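Local structure of RNA pseudouridylate synthase domain-containing protein 1 (Homo sapiens, 5VBB) at residues Thr39-Leu44 with Phe60-Gln65; Ala101-His106 with His185-Asp190; His116-Asn121 with His128-Glu133; His209-Arg214 with Val224-Pro229. The protein probably isomerises uridine to pseudouridine in RNA, as a member of the RluA family of pseudouridine synthases. One frame throughout, in Å; residues are numbered along the deposited sequence.

Overall arrangement
Contact 4 is the most buried, and contact 3, whose centre lies about 18 Å from that of the chain, is the farthest out and includes exposed residues. Contacts 2 and 4 reach neighbouring strands of one sheet, 96-104 and 208-216, and stand about 5 Å apart at their nearest atoms. Contact 1 sets a helix against a separate four-stranded sheet, and its H64 packs on L213 of contact 4. Chemistry follows place: contact 1 is apolar and aromatic; contact 2 binds a loop to a strand through backbone bonds and a histidine; contact 3 is a backbone-paired hairpin with a disulfide cysteine, an apolar face and a sulfate bound by R120; contact 4 mixes hairpin pairing with buried ring contacts.

Contact 1 (Thr39-Leu44 with Phe60-Gln65); sequences TLQKQL and FRFCHQ
The first turn of helix 40-47 lies against strand 61-62 and F60 just before it, the closest pair of CA atoms being Q41 and F60, 7.7 Å apart, so the contact is made chiefly by side chains. F60 and F62 reach toward the helix, and L40, Q41 and L44 meet them. The CB of L44 sits almost squarely over the F60 ring, 3.9 Å from its centroid and 9° off the normal, a CH-pi contact. Further along the same side chain, L44 CD1 comes to 3.9 Å from F62 CZ, so one leucine serves both phenylalanines. L40 adds its CD2 at 3.7 Å from F62 CE1; its CG stands opposite the backbone N, which carries the branch to that ring. The helix thereby packs beside the four-stranded antiparallel sheet of this pseudouridine synthase domain, in which 61-62 is one of the two outer strands within the chain; L40 also touches V21 and L74, and both phenylalanines touch V76. Q41 touches both rings. Its chain bends at chi2 (-91°), laying CG and CD along the edge of F62, with CD 3.6 Å from F62 CE2 and the amide plane 82° from that of the ring. The same bend brings OE1 to 3.5 Å from F60 CD2. At the start of the helix T39 is the N-cap: its OG1 accepts from K42 N at 3.2 Å.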
loop_
_atom_site.group_PDB
_atom_site.type_symbol
_atom_site.label_atom_id
_atom_site.label_comp_id
_atom_site.label_asym_id
_atom_site.label_seq_id
_atom_site.Cartn_x
_atom_site.Cartn_y
_atom_site.Cartn_z
ATOM N N THR A 39 -17.557 5.709 4.202
ATOM C CA THR A 39 -16.393 5.161 4.892
ATOM C C THR A 39 -16.401 3.642 4.794
ATOM O O THR A 39 -17.432 3.055 4.443
ATOM C CB THR A 39 -16.384 5.551 6.363
ATOM O OG1 THR A 39 -17.511 4.932 7.001
ATOM C CG2 THR A 39 -16.363 7.057 6.569
ATOM N N LEU A 40 -15.280 3.000 5.187
ATOM C CA LEU A 40 -15.211 1.530 5.194
ATOM C C LEU A 40 -16.228 0.982 6.222
ATOM O O LEU A 40 -16.985 0.072 5.893
ATOM C CB LEU A 40 -13.788 0.997 5.451
ATOM C CG LEU A 40 -13.648 -0.524 5.448
ATOM C CD1 LEU A 40 -14.208 -1.166 4.191
ATOM C CD2 LEU A 40 -12.266 -0.901 5.600
ATOM N N GLN A 41 -16.329 1.626 7.406
ATOM C CA GLN A 41 -17.314 1.257 8.434
ATOM C C GLN A 41 -18.751 1.163 7.874
ATOM O O GLN A 41 -19.450 0.195 8.153
ATOM C CB GLN A 41 -17.290 2.278 9.594
ATOM C CG GLN A 41 -16.072 2.145 10.502
ATOM C CD GLN A 41 -16.328 1.217 11.673
ATOM O OE1 GLN A 41 -16.982 0.178 11.543
ATOM N NE2 GLN A 41 -15.788 1.550 12.842
ATOM N N LYS A 42 -19.187 2.164 7.089
ATOM C CA LYS A 42 -20.537 2.164 6.513
ATOM C C LYS A 42 -20.706 1.012 5.520
ATOM O O LYS A 42 -21.734 0.347 5.542
ATOM C CB LYS A 42 -20.883 3.511 5.848
ATOM C CG LYS A 42 -21.104 4.644 6.841
ATOM C CD LYS A 42 -21.602 5.905 6.147
ATOM C CE LYS A 42 -22.090 6.957 7.114
ATOM N NZ LYS A 42 -22.935 7.983 6.443
ATOM N N GLN A 43 -19.695 0.742 4.681
ATOM C CA GLN A 43 -19.750 -0.396 3.747
ATOM C C GLN A 43 -19.917 -1.713 4.534
ATOM O O GLN A 43 -20.739 -2.557 4.174
ATOM C CB GLN A 43 -18.477 -0.478 2.886
ATOM C CG GLN A 43 -18.334 0.674 1.891
ATOM C CD GLN A 43 -16.994 0.715 1.197
ATOM O OE1 GLN A 43 -15.937 0.512 1.806
ATOM N NE2 GLN A 43 -16.992 0.995 -0.094
ATOM N N LEU A 44 -19.151 -1.848 5.635
ATOM C CA LEU A 44 -19.210 -3.023 6.501
ATOM C C LEU A 44 -20.561 -3.157 7.160
ATOM O O LEU A 44 -21.114 -4.259 7.183
ATOM C CB LEU A 44 -18.104 -2.974 7.553
ATOM C CG LEU A 44 -16.729 -3.360 7.010
ATOM C CD1 LEU A 44 -15.615 -2.851 7.924
ATOM C CD2 LEU A 44 -16.634 -4.853 6.786
ATOM N N PHE A 60 -16.883 -3.933 14.617
ATOM C CA PHE A 60 -15.731 -4.109 13.715
ATOM C C PHE A 60 -14.475 -3.451 14.319
ATOM O O PHE A 60 -14.448 -2.229 14.480
ATOM C CB PHE A 60 -16.034 -3.450 12.348
ATOM C CG PHE A 60 -17.339 -3.883 11.719
ATOM C CD1 PHE A 60 -17.471 -5.139 11.150
ATOM C CD2 PHE A 60 -18.441 -3.041 11.723
ATOM C CE1 PHE A 60 -18.697 -5.557 10.613
ATOM C CE2 PHE A 60 -19.661 -3.455 11.176
ATOM C CZ PHE A 60 -19.777 -4.704 10.615
ATOM N N ARG A 61 -13.432 -4.244 14.626
ATOM C CA ARG A 61 -12.188 -3.727 15.186
ATOM C C ARG A 61 -11.125 -3.778 14.084
ATOM O O ARG A 61 -10.752 -4.860 13.668
ATOM C CB ARG A 61 -11.762 -4.584 16.386
ATOM C CG ARG A 61 -12.815 -4.661 17.510
ATOM C CD ARG A 61 -12.664 -5.912 18.372
ATOM N NE ARG A 61 -13.925 -6.340 18.986
ATOM C CZ ARG A 61 -14.472 -5.816 20.079
ATOM N NH1 ARG A 61 -13.885 -4.802 20.711
ATOM N NH2 ARG A 61 -15.622 -6.292 20.546
ATOM N N PHE A 62 -10.654 -2.606 13.610
ATOM C CA PHE A 62 -9.627 -2.512 12.590
ATOM C C PHE A 62 -8.315 -2.842 13.225
ATOM O O PHE A 62 -7.947 -2.228 14.223
ATOM C CB PHE A 62 -9.573 -1.110 11.974
ATOM C CG PHE A 62 -10.805 -0.803 11.165
ATOM C CD1 PHE A 62 -11.077 -1.497 10.000
ATOM C CD2 PHE A 62 -11.733 0.114 11.614
ATOM C CE1 PHE A 62 -12.254 -1.272 9.292
ATOM C CE2 PHE A 62 -12.916 0.326 10.919
ATOM C CZ PHE A 62 -13.167 -0.357 9.752
ATOM N N CYS A 63 -7.602 -3.813 12.651
ATOM C CA CYS A 63 -6.337 -4.285 13.187
ATOM C C CYS A 63 -5.203 -3.368 12.776
ATOM O O CYS A 63 -4.107 -3.470 13.312
ATOM C CB CYS A 63 -6.084 -5.724 12.736
ATOM S SG CYS A 63 -7.343 -6.897 13.282
ATOM N N HIS A 64 -5.436 -2.534 11.776
ATOM C CA HIS A 64 -4.410 -1.666 11.216
ATOM C C HIS A 64 -5.079 -0.625 10.335
ATOM O O HIS A 64 -6.304 -0.636 10.191
ATOM C CB HIS A 64 -3.337 -2.479 10.481
ATOM C CG HIS A 64 -3.840 -3.333 9.357
ATOM N ND1 HIS A 64 -3.332 -3.209 8.098
ATOM C CD2 HIS A 64 -4.818 -4.267 9.334
ATOM C CE1 HIS A 64 -3.936 -4.132 7.364
ATOM N NE2 HIS A 64 -4.868 -4.759 8.056
ATOM N N GLN A 65 -4.293 0.278 9.761
ATOM C CA GLN A 65 -4.824 1.350 8.925
ATOM C C GLN A 65 -4.352 1.228 7.507
ATOM O O GLN A 65 -3.326 0.632 7.234
ATOM C CB GLN A 65 -4.381 2.714 9.473
ATOM C CG GLN A 65 -4.858 3.007 10.892
#

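Contact 2 (Ala101-His106 with His185-Asp190); sequences ALLRGH and HPVVGD
Two backbone hydrogen bonds join strand 101-104 to the loop around V187: V188 N gives to L102 O at 2.9 Å, nearly straight at 174°, and R104 N gives to P186 O at 2.8 Å. They frame a single bridge between L103 and V187. A third bond uses a side chain. H185 ND1 donates to R104 O at 2.7 Å, with the oxygen in the ring plane and the nitrogen in the carbonyl plane, which fixes how the imidazole is turned. Among the remaining contacts, L103 CD2 meets V187 CG2 at 3.6 Å, and the methyls of V188 lie over one face of the R104 guanidinium, CG1 being 3.8 Å from NH2. A bend at chi2 (-75°) folds the arginine back across P186 and V188, and its NE forms a salt bridge with E200. With an alanine here, the V188 methyls would probably lose the flat group beneath them and E200 its arginine salt-bridge partner. V187 to D190 form a type II beta turn, closed by D190 N to V187 O, whose G189 has positive phi; the whole is a loop following helix 175-182 that is tied to a sheet strand by a single beta bridge.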
loop_
_atom_site.group_PDB
_atom_site.type_symbol
_atom_site.label_atom_id
_atom_site.label_comp_id
_atom_site.label_asym_id
_atom_site.label_seq_id
_atom_site.Cartn_x
_atom_site.Cartn_y
_atom_site.Cartn_z
ATOM N N ALA A 101 2.555 -0.812 -7.026
ATOM C CA ALA A 101 2.433 0.589 -7.389
ATOM C C ALA A 101 2.865 0.836 -8.788
ATOM O O ALA A 101 3.663 0.069 -9.323
ATOM C CB ALA A 101 3.272 1.455 -6.457
ATOM N N LEU A 102 2.346 1.935 -9.386
ATOM C CA LEU A 102 2.796 2.443 -10.652
ATOM C C LEU A 102 3.498 3.733 -10.276
ATOM O O LEU A 102 2.879 4.599 -9.698
ATOM C CB LEU A 102 1.688 2.714 -11.631
ATOM C CG LEU A 102 0.912 1.501 -12.131
ATOM C CD1 LEU A 102 -0.253 1.923 -12.988
ATOM C CD2 LEU A 102 1.793 0.563 -12.865
ATOM N N LEU A 103 4.803 3.821 -10.552
ATOM C CA LEU A 103 5.634 4.951 -10.193
ATOM C C LEU A 103 6.080 5.714 -11.430
ATOM O O LEU A 103 6.326 5.086 -12.454
ATOM C CB LEU A 103 6.898 4.425 -9.498
ATOM C CG LEU A 103 6.736 3.620 -8.219
ATOM C CD1 LEU A 103 8.096 3.404 -7.592
ATOM C CD2 LEU A 103 5.812 4.335 -7.239
ATOM N N ARG A 104 6.353 7.017 -11.287
ATOM C CA ARG A 104 6.830 7.863 -12.399
ATOM C C ARG A 104 8.250 7.501 -12.810
ATOM O O ARG A 104 9.099 7.348 -11.945
ATOM C CB ARG A 104 6.805 9.356 -12.014
ATOM C CG ARG A 104 5.413 9.950 -11.773
ATOM C CD ARG A 104 4.713 10.158 -13.072
ATOM N NE ARG A 104 3.346 10.656 -12.942
ATOM C CZ ARG A 104 2.434 10.557 -13.897
ATOM N NH1 ARG A 104 2.736 9.981 -15.055
ATOM N NH2 ARG A 104 1.200 10.995 -13.691
ATOM N N GLY A 105 8.497 7.410 -14.119
ATOM C CA GLY A 105 9.801 7.096 -14.689
ATOM C C GLY A 105 10.110 5.615 -14.753
ATOM O O GLY A 105 9.492 4.806 -14.056
ATOM N N HIS A 106 11.086 5.257 -15.599
ATOM C CA HIS A 106 11.598 3.899 -15.772
ATOM C C HIS A 106 12.771 3.696 -14.798
ATOM O O HIS A 106 13.813 4.312 -14.991
ATOM C CB HIS A 106 12.091 3.694 -17.218
ATOM C CG HIS A 106 10.970 3.573 -18.210
ATOM N ND1 HIS A 106 11.206 3.630 -19.566
ATOM C CD2 HIS A 106 9.663 3.275 -18.004
ATOM C CE1 HIS A 106 10.027 3.458 -20.144
ATOM N NE2 HIS A 106 9.068 3.226 -19.240
ATOM N N HIS A 185 10.855 8.864 -8.114
ATOM C CA HIS A 185 9.866 8.015 -8.802
ATOM C C HIS A 185 8.584 7.997 -8.021
ATOM O O HIS A 185 8.190 6.954 -7.483
ATOM C CB HIS A 185 10.443 6.605 -9.016
ATOM C CG HIS A 185 11.689 6.642 -9.841
ATOM N ND1 HIS A 185 11.643 6.910 -11.187
ATOM C CD2 HIS A 185 12.982 6.497 -9.475
ATOM C CE1 HIS A 185 12.895 6.897 -11.609
ATOM N NE2 HIS A 185 13.729 6.654 -10.603
ATOM N N PRO A 186 7.916 9.164 -7.907
ATOM C CA PRO A 186 6.694 9.222 -7.096
ATOM C C PRO A 186 5.580 8.324 -7.601
ATOM O O PRO A 186 5.508 8.005 -8.788
ATOM C CB PRO A 186 6.281 10.704 -7.162
ATOM C CG PRO A 186 7.019 11.269 -8.300
ATOM C CD PRO A 186 8.262 10.496 -8.469
ATOM N N VAL A 187 4.641 7.999 -6.702
ATOM C CA VAL A 187 3.500 7.202 -7.088
ATOM C C VAL A 187 2.632 8.033 -8.024
ATOM O O VAL A 187 2.363 9.201 -7.769
ATOM C CB VAL A 187 2.700 6.718 -5.859
ATOM C CG1 VAL A 187 1.428 6.004 -6.286
ATOM C CG2 VAL A 187 3.548 5.858 -4.953
ATOM N N VAL A 188 2.187 7.406 -9.115
ATOM C CA VAL A 188 1.305 8.039 -10.083
ATOM C C VAL A 188 -0.005 8.384 -9.400
ATOM O O VAL A 188 -0.586 7.548 -8.722
ATOM C CB VAL A 188 1.081 7.126 -11.316
ATOM C CG1 VAL A 188 -0.008 7.681 -12.224
ATOM C CG2 VAL A 188 2.392 6.934 -12.102
ATOM N N GLY A 189 -0.456 9.619 -9.590
ATOM C CA GLY A 189 -1.684 10.133 -8.999
ATOM C C GLY A 189 -1.560 10.493 -7.525
ATOM O O GLY A 189 -2.580 10.720 -6.850
ATOM N N ASP A 190 -0.341 10.622 -7.025
ATOM C CA ASP A 190 -0.114 11.010 -5.634
ATOM C C ASP A 190 -0.225 12.524 -5.506
ATOM O O ASP A 190 0.701 13.263 -5.850
ATOM C CB ASP A 190 1.228 10.512 -5.117
ATOM C CG ASP A 190 1.391 10.619 -3.614
ATOM O OD1 ASP A 190 0.784 11.513 -3.015
ATOM O OD2 ASP A 190 2.220 9.880 -3.050
#

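Contact 3 (His116-Asn121 with His128-Glu133); sequences HAIGRN and HTMCIE. With SO4 (sulfate ion), chain D.
Strands 118-121 and 130-132 pair antiparallel, their axes 4.3 Å apart at closest approach and twisted to 130° between directions. They form a beta hairpin, extended by strand 138-142 into a three-stranded sheet. G119 and C131 are the hydrogen-bonded pair, G119 N to C131 O at 2.8 Å with C131 N returning to G119 O, and N121 N gives to T129 O beyond them. At the far end E133 N bonds to A117 O, while the carboxylate of E133 turns back so that A117 N meets OE2 at 2.8 Å, from above the carboxylate plane. I118 and I132 share a face, where I132 touches V178 of helix 175-182; M130 also touches V178, and its CE packs on I118 CG2. C131 projects from the other face and is joined to C138 by a disulfide, linking this strand covalently to 138-142. N121 CG lies opposite its backbone N (chi1 -152°), letting ND2 reach H128 O at 3.1 Å in a bent bond, in the carbonyl plane but tilted from the amide plane, while water 1 donates to N121 O and T129 O. R120 runs extended past M130, whose SD stands over the centre of the guanidinium, 3.7 Å above its plane. The sulfate, probably from the crystallisation liquor, is also held by K142, R172 and T173; R120 NE meets its O1 at 3.0 Å and 169°, and NH2 meets O4 at 3.2 Å.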
loop_
_atom_site.group_PDB
_atom_site.type_symbol
_atom_site.label_atom_id
_atom_site.label_comp_id
_atom_site.label_asym_id
_atom_site.label_seq_id
_atom_site.Cartn_x
_atom_site.Cartn_y
_atom_site.Cartn_z
ATOM N N HIS A 116 16.507 5.688 3.568
ATOM C CA HIS A 116 16.514 7.052 4.121
ATOM C C HIS A 116 15.481 7.141 5.216
ATOM O O HIS A 116 14.350 6.700 5.021
ATOM C CB HIS A 116 16.141 8.115 3.080
ATOM C CG HIS A 116 17.083 8.269 1.927
ATOM N ND1 HIS A 116 18.420 7.933 2.026
ATOM C CD2 HIS A 116 16.834 8.734 0.682
ATOM C CE1 HIS A 116 18.942 8.204 0.839
ATOM N NE2 HIS A 116 18.011 8.668 -0.005
ATOM N N ALA A 117 15.864 7.718 6.355
ATOM C CA ALA A 117 14.975 7.862 7.502
ATOM C C ALA A 117 13.865 8.877 7.168
ATOM O O ALA A 117 14.105 9.804 6.405
ATOM C CB ALA A 117 15.766 8.289 8.730
ATOM N N ILE A 118 12.656 8.656 7.725
ATOM C CA ILE A 118 11.464 9.469 7.509
ATOM C C ILE A 118 11.129 10.188 8.788
ATOM O O ILE A 118 11.024 9.565 9.823
ATOM C CB ILE A 118 10.292 8.603 6.992
ATOM C CG1 ILE A 118 10.691 7.994 5.640
ATOM C CG2 ILE A 118 8.996 9.433 6.852
ATOM C CD1 ILE A 118 9.694 7.046 4.970
ATOM N N GLY A 119 11.011 11.501 8.704
ATOM C CA GLY A 119 10.596 12.338 9.815
ATOM C C GLY A 119 9.317 13.061 9.470
ATOM O O GLY A 119 8.740 12.862 8.394
ATOM N N ARG A 120 8.870 13.922 10.373
ATOM C CA ARG A 120 7.660 14.705 10.156
ATOM C C ARG A 120 8.082 16.121 9.745
ATOM O O ARG A 120 9.107 16.661 10.179
ATOM C CB ARG A 120 6.731 14.637 11.376
ATOM C CG ARG A 120 5.893 13.361 11.296
ATOM C CD ARG A 120 5.271 12.903 12.599
ATOM N NE ARG A 120 4.454 11.699 12.403
ATOM C CZ ARG A 120 3.212 11.671 11.916
ATOM N NH1 ARG A 120 2.599 12.796 11.558
ATOM N NH2 ARG A 120 2.571 10.515 11.784
ATOM N N ASN A 121 7.342 16.650 8.778
ATOM C CA ASN A 121 7.637 17.922 8.175
ATOM C C ASN A 121 7.125 19.040 9.090
ATOM O O ASN A 121 5.935 19.078 9.411
ATOM C CB ASN A 121 6.957 17.988 6.799
ATOM C CG ASN A 121 7.650 18.860 5.807
ATOM O OD1 ASN A 121 8.433 19.746 6.158
ATOM N ND2 ASN A 121 7.359 18.631 4.536
ATOM N N HIS A 128 2.332 18.327 3.050
ATOM C CA HIS A 128 3.134 17.105 2.922
ATOM C C HIS A 128 3.578 16.733 4.338
ATOM O O HIS A 128 4.548 17.271 4.835
ATOM C CB HIS A 128 4.337 17.306 1.965
ATOM C CG HIS A 128 4.116 18.335 0.897
ATOM N ND1 HIS A 128 3.192 18.137 -0.119
ATOM C CD2 HIS A 128 4.699 19.544 0.728
ATOM C CE1 HIS A 128 3.225 19.235 -0.858
ATOM N NE2 HIS A 128 4.132 20.103 -0.396
ATOM N N THR A 129 2.817 15.851 4.988
ATOM C CA THR A 129 2.990 15.443 6.377
ATOM C C THR A 129 4.409 14.974 6.703
ATOM O O THR A 129 5.016 15.465 7.658
ATOM C CB THR A 129 1.978 14.310 6.723
ATOM O OG1 THR A 129 0.663 14.685 6.281
ATOM C CG2 THR A 129 1.919 14.013 8.220
ATOM N N MET A 130 4.953 14.094 5.873
ATOM C CA MET A 130 6.222 13.434 6.117
ATOM C C MET A 130 7.338 13.903 5.186
ATOM O O MET A 130 7.077 14.440 4.113
ATOM C CB MET A 130 5.999 11.918 5.952
ATOM C CG MET A 130 4.805 11.365 6.751
ATOM S SD MET A 130 4.825 11.582 8.548
ATOM C CE MET A 130 6.126 10.440 9.001
ATOM N N CYS A 131 8.591 13.682 5.586
ATOM C CA CYS A 131 9.763 14.069 4.798
ATOM C C CYS A 131 10.934 13.143 5.034
ATOM O O CYS A 131 10.995 12.462 6.038
ATOM C CB CYS A 131 10.168 15.501 5.135
ATOM S SG CYS A 131 10.474 15.769 6.895
ATOM N N ILE A 132 11.916 13.227 4.145
ATOM C CA ILE A 132 13.166 12.471 4.229
ATOM C C ILE A 132 14.119 13.229 5.121
ATOM O O ILE A 132 14.180 14.459 5.024
ATOM C CB ILE A 132 13.775 12.326 2.797
ATOM C CG1 ILE A 132 12.840 11.513 1.908
ATOM C CG2 ILE A 132 15.142 11.706 2.825
ATOM C CD1 ILE A 132 12.810 9.976 2.231
ATOM N N GLU A 133 14.946 12.500 5.904
ATOM C CA GLU A 133 15.982 13.086 6.782
ATOM C C GLU A 133 16.886 13.965 5.941
ATOM O O GLU A 133 17.123 13.644 4.779
ATOM C CB GLU A 133 16.833 11.974 7.430
ATOM C CG GLU A 133 17.848 11.389 6.447
ATOM C CD GLU A 133 18.620 10.168 6.865
ATOM O OE1 GLU A 133 19.641 10.331 7.567
ATOM O OE2 GLU A 133 18.313 9.077 6.337
HETATM S S SO4 D . 5.616 7.810 12.165
HETATM O O1 SO4 D . 5.877 9.074 12.848
HETATM O O2 SO4 D . 5.878 6.677 13.078
HETATM O O3 SO4 D . 6.418 7.719 10.936
HETATM O O4 SO4 D . 4.235 7.790 11.783
HETATM O O HOH W 1 3.984 17.176 9.522
#

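Contact 4 (His209-Arg214 with Val224-Pro229); sequences HAFYLR and VCTPDP
H209 and F211 both set CG opposite their backbone N (chi1 180° and 176°), which carries the imidazole to T226 and P229 and the phenyl ring to C225. T226 turns OG1 between its own N and carbonyl carbon (chi1 76°), where it meets H209 NE2 at 2.7 Å, in the plane of the imidazole; either could supply the proton. P229 comes over one face of the same ring, its CD 3.8 Å from the centroid in a CH-pi contact. The C225 sulfur lies over the F211 ring, offset toward the rim, with SG 3.5 Å from CZ. Backbone bonds complete the hairpin of strands 208-216 and 221-225: L213 N gives to V224 O at 2.9 Å. In return V224 N gives to L213 O at 2.8 Å, and T226 N gives to F211 O in the carbonyl plane. F211 and Y212 both face A98 on the neighbouring strand, a classic beta bulge. Further on, R214 grips Y212 OH side-on with NE and NH2, and that hydroxyl also bonds to E223. A leucine in place of H209 would probably leave T226 OG1 without its nitrogen partner and S71 without the bond to ND1. With both ring nitrogens engaged, by T226 and S71, and P229 over one face, the buried imidazole is fixed in rotation and its polar atoms are satisfied.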
loop_
_atom_site.group_PDB
_atom_site.type_symbol
_atom_site.label_atom_id
_atom_site.label_comp_id
_atom_site.label_asym_id
_atom_site.label_seq_id
_atom_site.Cartn_x
_atom_site.Cartn_y
_atom_site.Cartn_z
ATOM N N HIS A 209 -1.435 0.099 -3.938
ATOM C CA HIS A 209 -2.363 -0.939 -3.575
ATOM C C HIS A 209 -1.716 -1.895 -2.580
ATOM O O HIS A 209 -0.622 -2.397 -2.845
ATOM C CB HIS A 209 -2.709 -1.734 -4.848
ATOM C CG HIS A 209 -3.667 -2.859 -4.620
ATOM N ND1 HIS A 209 -4.994 -2.622 -4.280
ATOM C CD2 HIS A 209 -3.461 -4.205 -4.678
ATOM C CE1 HIS A 209 -5.550 -3.818 -4.144
ATOM N NE2 HIS A 209 -4.667 -4.800 -4.393
ATOM N N ALA A 210 -2.372 -2.141 -1.462
ATOM C CA ALA A 210 -1.867 -3.088 -0.451
ATOM C C ALA A 210 -2.241 -4.460 -0.956
ATOM O O ALA A 210 -3.395 -4.850 -0.934
ATOM C CB ALA A 210 -2.494 -2.784 0.905
ATOM N N PHE A 211 -1.253 -5.185 -1.426
ATOM C CA PHE A 211 -1.420 -6.435 -2.149
ATOM C C PHE A 211 -1.343 -7.676 -1.292
ATOM O O PHE A 211 -2.240 -8.502 -1.351
ATOM C CB PHE A 211 -0.318 -6.462 -3.223
ATOM C CG PHE A 211 -0.193 -7.700 -4.061
ATOM C CD1 PHE A 211 -1.215 -8.073 -4.929
ATOM C CD2 PHE A 211 1.015 -8.367 -4.147
ATOM C CE1 PHE A 211 -1.023 -9.104 -5.855
ATOM C CE2 PHE A 211 1.168 -9.446 -4.991
ATOM C CZ PHE A 211 0.175 -9.775 -5.882
ATOM N N TYR A 212 -0.305 -7.808 -0.483
ATOM C CA TYR A 212 -0.037 -8.988 0.303
ATOM C C TYR A 212 -0.066 -8.621 1.777
ATOM O O TYR A 212 0.452 -7.575 2.164
ATOM C CB TYR A 212 1.319 -9.579 -0.102
ATOM C CG TYR A 212 1.681 -10.813 0.689
ATOM C CD1 TYR A 212 1.173 -12.063 0.344
ATOM C CD2 TYR A 212 2.524 -10.735 1.792
ATOM C CE1 TYR A 212 1.416 -13.183 1.142
ATOM C CE2 TYR A 212 2.811 -11.853 2.563
ATOM C CZ TYR A 212 2.288 -13.081 2.219
ATOM O OH TYR A 212 2.627 -14.145 3.014
ATOM N N LEU A 213 -0.718 -9.442 2.581
ATOM C CA LEU A 213 -0.796 -9.202 4.021
ATOM C C LEU A 213 -0.787 -10.542 4.748
ATOM O O LEU A 213 -1.498 -11.447 4.359
ATOM C CB LEU A 213 -2.052 -8.379 4.350
ATOM C CG LEU A 213 -2.419 -8.149 5.837
ATOM C CD1 LEU A 213 -1.433 -7.184 6.505
ATOM C CD2 LEU A 213 -3.869 -7.623 5.957
ATOM N N ARG A 214 0.085 -10.702 5.728
ATOM C CA ARG A 214 0.178 -11.919 6.515
ATOM C C ARG A 214 0.253 -11.511 7.965
ATOM O O ARG A 214 1.166 -10.776 8.316
ATOM C CB ARG A 214 1.404 -12.731 6.138
ATOM C CG ARG A 214 1.402 -14.142 6.742
ATOM C CD ARG A 214 2.811 -14.699 6.910
ATOM N NE ARG A 214 3.550 -14.719 5.657
ATOM C CZ ARG A 214 4.859 -14.937 5.527
ATOM N NH1 ARG A 214 5.614 -15.170 6.596
ATOM N NH2 ARG A 214 5.418 -14.927 4.331
ATOM N N VAL A 224 -3.322 -13.009 2.890
ATOM C CA VAL A 224 -4.058 -12.739 1.674
ATOM C C VAL A 224 -3.136 -12.128 0.665
ATOM O O VAL A 224 -2.137 -11.465 0.984
ATOM C CB VAL A 224 -5.376 -11.894 1.858
ATOM C CG1 VAL A 224 -6.126 -12.298 3.111
ATOM C CG2 VAL A 224 -5.118 -10.398 1.883
ATOM N N CYS A 225 -3.478 -12.426 -0.574
ATOM C CA CYS A 225 -2.876 -11.906 -1.755
ATOM C C CYS A 225 -4.014 -11.523 -2.657
ATOM O O CYS A 225 -4.635 -12.387 -3.272
ATOM C CB CYS A 225 -1.968 -12.943 -2.396
ATOM S SG CYS A 225 -0.772 -12.205 -3.478
ATOM N N THR A 226 -4.359 -10.239 -2.642
ATOM C CA THR A 226 -5.490 -9.734 -3.380
ATOM C C THR A 226 -5.235 -9.720 -4.888
ATOM O O THR A 226 -4.069 -9.749 -5.315
ATOM C CB THR A 226 -5.801 -8.259 -3.014
ATOM O OG1 THR A 226 -4.836 -7.420 -3.658
ATOM C CG2 THR A 226 -5.866 -7.993 -1.540
ATOM N N PRO A 227 -6.303 -9.533 -5.702
ATOM C CA PRO A 227 -6.093 -9.360 -7.141
ATOM C C PRO A 227 -5.277 -8.102 -7.443
ATOM O O PRO A 227 -5.307 -7.125 -6.692
ATOM C CB PRO A 227 -7.513 -9.184 -7.694
ATOM C CG PRO A 227 -8.404 -9.785 -6.684
ATOM C CD PRO A 227 -7.742 -9.474 -5.370
ATOM N N ASP A 228 -4.528 -8.154 -8.527
ATOM C CA ASP A 228 -3.678 -7.048 -8.990
ATOM C C ASP A 228 -4.551 -6.063 -9.798
ATOM O O ASP A 228 -5.054 -6.454 -10.849
ATOM C CB ASP A 228 -2.579 -7.624 -9.866
ATOM C CG ASP A 228 -1.685 -6.627 -10.561
ATOM O OD1 ASP A 228 -1.839 -5.407 -10.311
ATOM O OD2 ASP A 228 -0.809 -7.064 -11.307
ATOM N N PRO A 229 -4.722 -4.795 -9.372
ATOM C CA PRO A 229 -5.566 -3.870 -10.136
ATOM C C PRO A 229 -4.872 -3.140 -11.274
ATOM O O PRO A 229 -5.542 -2.475 -12.061
ATOM C CB PRO A 229 -5.973 -2.853 -9.065
ATOM C CG PRO A 229 -4.736 -2.744 -8.219
ATOM C CD PRO A 229 -4.195 -4.142 -8.154
#